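Local coordinates for 182aa long hypothetical protein (Pyrococcus horikoshii, PDB 2GAN), which is of unknown function but, as a member of the GNAT family, probably transfers an acetyl group from acetyl-CoA to a substrate not yet identified, at residues K5-P10 against T71-N76. Sequence-based numbering, arbitrary orientation.
With SO4 (sulfate ion), chain E.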
loop_
_atom_site.group_PDB
_atom_site.type_symbol
_atom_site.label_atom_id
_atom_site.label_comp_id
_atom_site.label_asym_id
_atom_site.label_seq_id
_atom_site.Cartn_x
_atom_site.Cartn_y
_atom_site.Cartn_z
ATOM N N LYS A 5 -4.621 -21.037 16.765
ATOM C CA LYS A 5 -5.453 -22.217 16.839
ATOM C C LYS A 5 -5.742 -22.729 15.444
ATOM O O LYS A 5 -6.147 -21.972 14.558
ATOM C CB LYS A 5 -6.748 -21.900 17.582
ATOM C CG LYS A 5 -7.651 -23.096 17.798
ATOM C CD LYS A 5 -8.752 -22.760 18.789
ATOM C CE LYS A 5 -9.699 -23.931 18.982
ATOM N NZ LYS A 5 -10.464 -24.241 17.740
ATOM N N LYS A 6 -5.515 -24.022 15.249
ATOM C CA LYS A 6 -5.740 -24.643 13.955
ATOM C C LYS A 6 -7.228 -24.920 13.793
ATOM O O LYS A 6 -7.905 -25.254 14.759
ATOM C CB LYS A 6 -4.956 -25.955 13.867
ATOM C CG LYS A 6 -4.929 -26.590 12.479
ATOM C CD LYS A 6 -4.008 -27.795 12.470
ATOM C CE LYS A 6 -3.773 -28.342 11.065
ATOM N NZ LYS A 6 -5.000 -28.919 10.439
ATOM N N ILE A 7 -7.741 -24.755 12.581
ATOM C CA ILE A 7 -9.148 -25.040 12.337
ATOM C C ILE A 7 -9.247 -26.403 11.648
ATOM O O ILE A 7 -8.832 -26.562 10.500
ATOM C CB ILE A 7 -9.819 -23.989 11.434
ATOM C CG1 ILE A 7 -9.583 -22.568 11.974
ATOM C CG2 ILE A 7 -11.311 -24.283 11.353
ATOM C CD1 ILE A 7 -10.139 -22.306 13.377
ATOM N N LYS A 8 -9.794 -27.384 12.358
ATOM C CA LYS A 8 -9.943 -28.739 11.825
ATOM C C LYS A 8 -10.683 -28.759 10.488
ATOM O O LYS A 8 -10.227 -29.372 9.528
ATOM C CB LYS A 8 -10.686 -29.620 12.840
ATOM C CG LYS A 8 -10.756 -31.100 12.464
ATOM C CD LYS A 8 -11.376 -31.943 13.574
ATOM C CE LYS A 8 -11.444 -33.416 13.175
ATOM N NZ LYS A 8 -12.141 -34.263 14.197
ATOM N N ASN A 9 -11.822 -28.084 10.426
ATOM C CA ASN A 9 -12.607 -28.044 9.200
ATOM C C ASN A 9 -12.866 -26.594 8.805
ATOM O O ASN A 9 -13.917 -26.027 9.101
ATOM C CB ASN A 9 -13.912 -28.820 9.413
ATOM C CG ASN A 9 -13.667 -30.318 9.616
ATOM O OD1 ASN A 9 -13.357 -31.040 8.663
ATOM N ND2 ASN A 9 -13.786 -30.783 10.861
ATOM N N PRO A 10 -11.894 -25.980 8.111
ATOM C CA PRO A 10 -11.964 -24.590 7.661
ATOM C C PRO A 10 -13.338 -24.096 7.222
ATOM O O PRO A 10 -13.677 -22.935 7.452
ATOM C CB PRO A 10 -10.934 -24.546 6.537
ATOM C CG PRO A 10 -9.877 -25.502 7.048
ATOM C CD PRO A 10 -10.728 -26.659 7.512
ATOM N N THR A 71 -5.666 -19.639 12.729
ATOM C CA THR A 71 -6.262 -18.379 13.129
ATOM C C THR A 71 -5.717 -17.991 14.472
ATOM O O THR A 71 -5.270 -18.838 15.242
ATOM C CB THR A 71 -7.790 -18.482 13.316
ATOM O OG1 THR A 71 -8.065 -19.369 14.408
ATOM C CG2 THR A 71 -8.464 -18.991 12.059
ATOM N N TYR A 72 -5.746 -16.700 14.754
ATOM C CA TYR A 72 -5.320 -16.243 16.056
ATOM C C TYR A 72 -6.649 -15.917 16.700
ATOM O O TYR A 72 -7.445 -15.152 16.154
ATOM C CB TYR A 72 -4.434 -15.000 15.964
ATOM C CG TYR A 72 -3.792 -14.640 17.292
ATOM C CD1 TYR A 72 -4.468 -13.862 18.230
ATOM C CD2 TYR A 72 -2.515 -15.105 17.621
ATOM C CE1 TYR A 72 -3.891 -13.550 19.461
ATOM C CE2 TYR A 72 -1.927 -14.807 18.849
ATOM C CZ TYR A 72 -2.620 -14.029 19.765
ATOM O OH TYR A 72 -2.044 -13.739 20.981
ATOM N N GLN A 73 -6.918 -16.541 17.836
ATOM C CA GLN A 73 -8.167 -16.302 18.527
ATOM C C GLN A 73 -7.934 -15.741 19.915
ATOM O O GLN A 73 -6.934 -16.045 20.576
ATOM C CB GLN A 73 -8.980 -17.598 18.631
ATOM C CG GLN A 73 -9.357 -18.215 17.285
ATOM C CD GLN A 73 -10.318 -19.393 17.412
ATOM O OE1 GLN A 73 -10.543 -20.135 16.446
ATOM N NE2 GLN A 73 -10.893 -19.567 18.602
ATOM N N LYS A 74 -8.868 -14.902 20.337
ATOM C CA LYS A 74 -8.836 -14.297 21.652
ATOM C C LYS A 74 -10.206 -14.612 22.224
ATOM O O LYS A 74 -11.221 -14.149 21.701
ATOM C CB LYS A 74 -8.661 -12.784 21.556
ATOM C CG LYS A 74 -8.353 -12.115 22.890
ATOM C CD LYS A 74 -8.215 -10.606 22.725
ATOM C CE LYS A 74 -7.377 -9.978 23.839
ATOM N NZ LYS A 74 -7.892 -10.281 25.204
ATOM N N ASP A 75 -10.241 -15.423 23.273
ATOM C CA ASP A 75 -11.508 -15.776 23.885
ATOM C C ASP A 75 -12.484 -16.326 22.841
ATOM O O ASP A 75 -13.616 -15.861 22.741
ATOM C CB ASP A 75 -12.097 -14.540 24.582
ATOM C CG ASP A 75 -11.244 -14.074 25.760
ATOM O OD1 ASP A 75 -11.379 -12.905 26.176
ATOM O OD2 ASP A 75 -10.445 -14.882 26.276
ATOM N N ASN A 76 -12.025 -17.306 22.062
ATOM C CA ASN A 76 -12.841 -17.972 21.033
ATOM C C ASN A 76 -13.316 -17.062 19.906
ATOM O O ASN A 76 -14.362 -17.308 19.300
ATOM C CB ASN A 76 -14.067 -18.625 21.675
ATOM C CG ASN A 76 -13.699 -19.620 22.751
ATOM O OD1 ASN A 76 -14.531 -20.013 23.557
ATOM N ND2 ASN A 76 -12.448 -20.038 22.763
HETATM S S SO4 E . -7.448 -9.014 28.541
HETATM O O1 SO4 E . -7.037 -7.681 28.062
HETATM O O2 SO4 E . -6.374 -9.988 28.276
HETATM O O3 SO4 E . -8.676 -9.427 27.842
HETATM O O4 SO4 E . -7.710 -8.953 29.993
HETATM O O HOH W 1 -12.407 -21.890 16.248
#
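The carbonyl oxygen of K5 receives the backbone N-H of T71, with K5 O and T71 N 3.0 Å apart and the donor tilted 28° from the carbonyl plane. T71 OG1 lies 3.2 Å from K5 O and may add a second bond, though its one proton has another acceptor within reach. In return K5 N donates to T71 O over 2.8 Å, nearly straight on to the carbonyl, which makes K5 and T71 a hydrogen-bonded antiparallel pair. The pair joins strand 2-6, at one margin of the central mixed sheet of this GNAT-type fold, to strand 68-74, whose other edge pairs antiparallel with strand 78-85. Beyond the pair, the end of the I7 side chain reaches T71, I7 CD1 3.7 Å from T71 OG1, while I7 CG1 meets T71 CG2 at the same distance, the two side chains crossing at about a right angle. A glycine in place of T71 would probably leave I7 CG1 without its methyl partner, open a gap beside it and take away the hydroxyl near K5 O. With CG anti to the backbone N (chi1 -176°) and the next two torsions extended, the K5 chain runs obliquely past the Q73 amide, with K5 CD 3.8 Å from Q73 NE2. A water donates to Q73 OE1 over 2.6 Å and weakly accepts from K5 NZ.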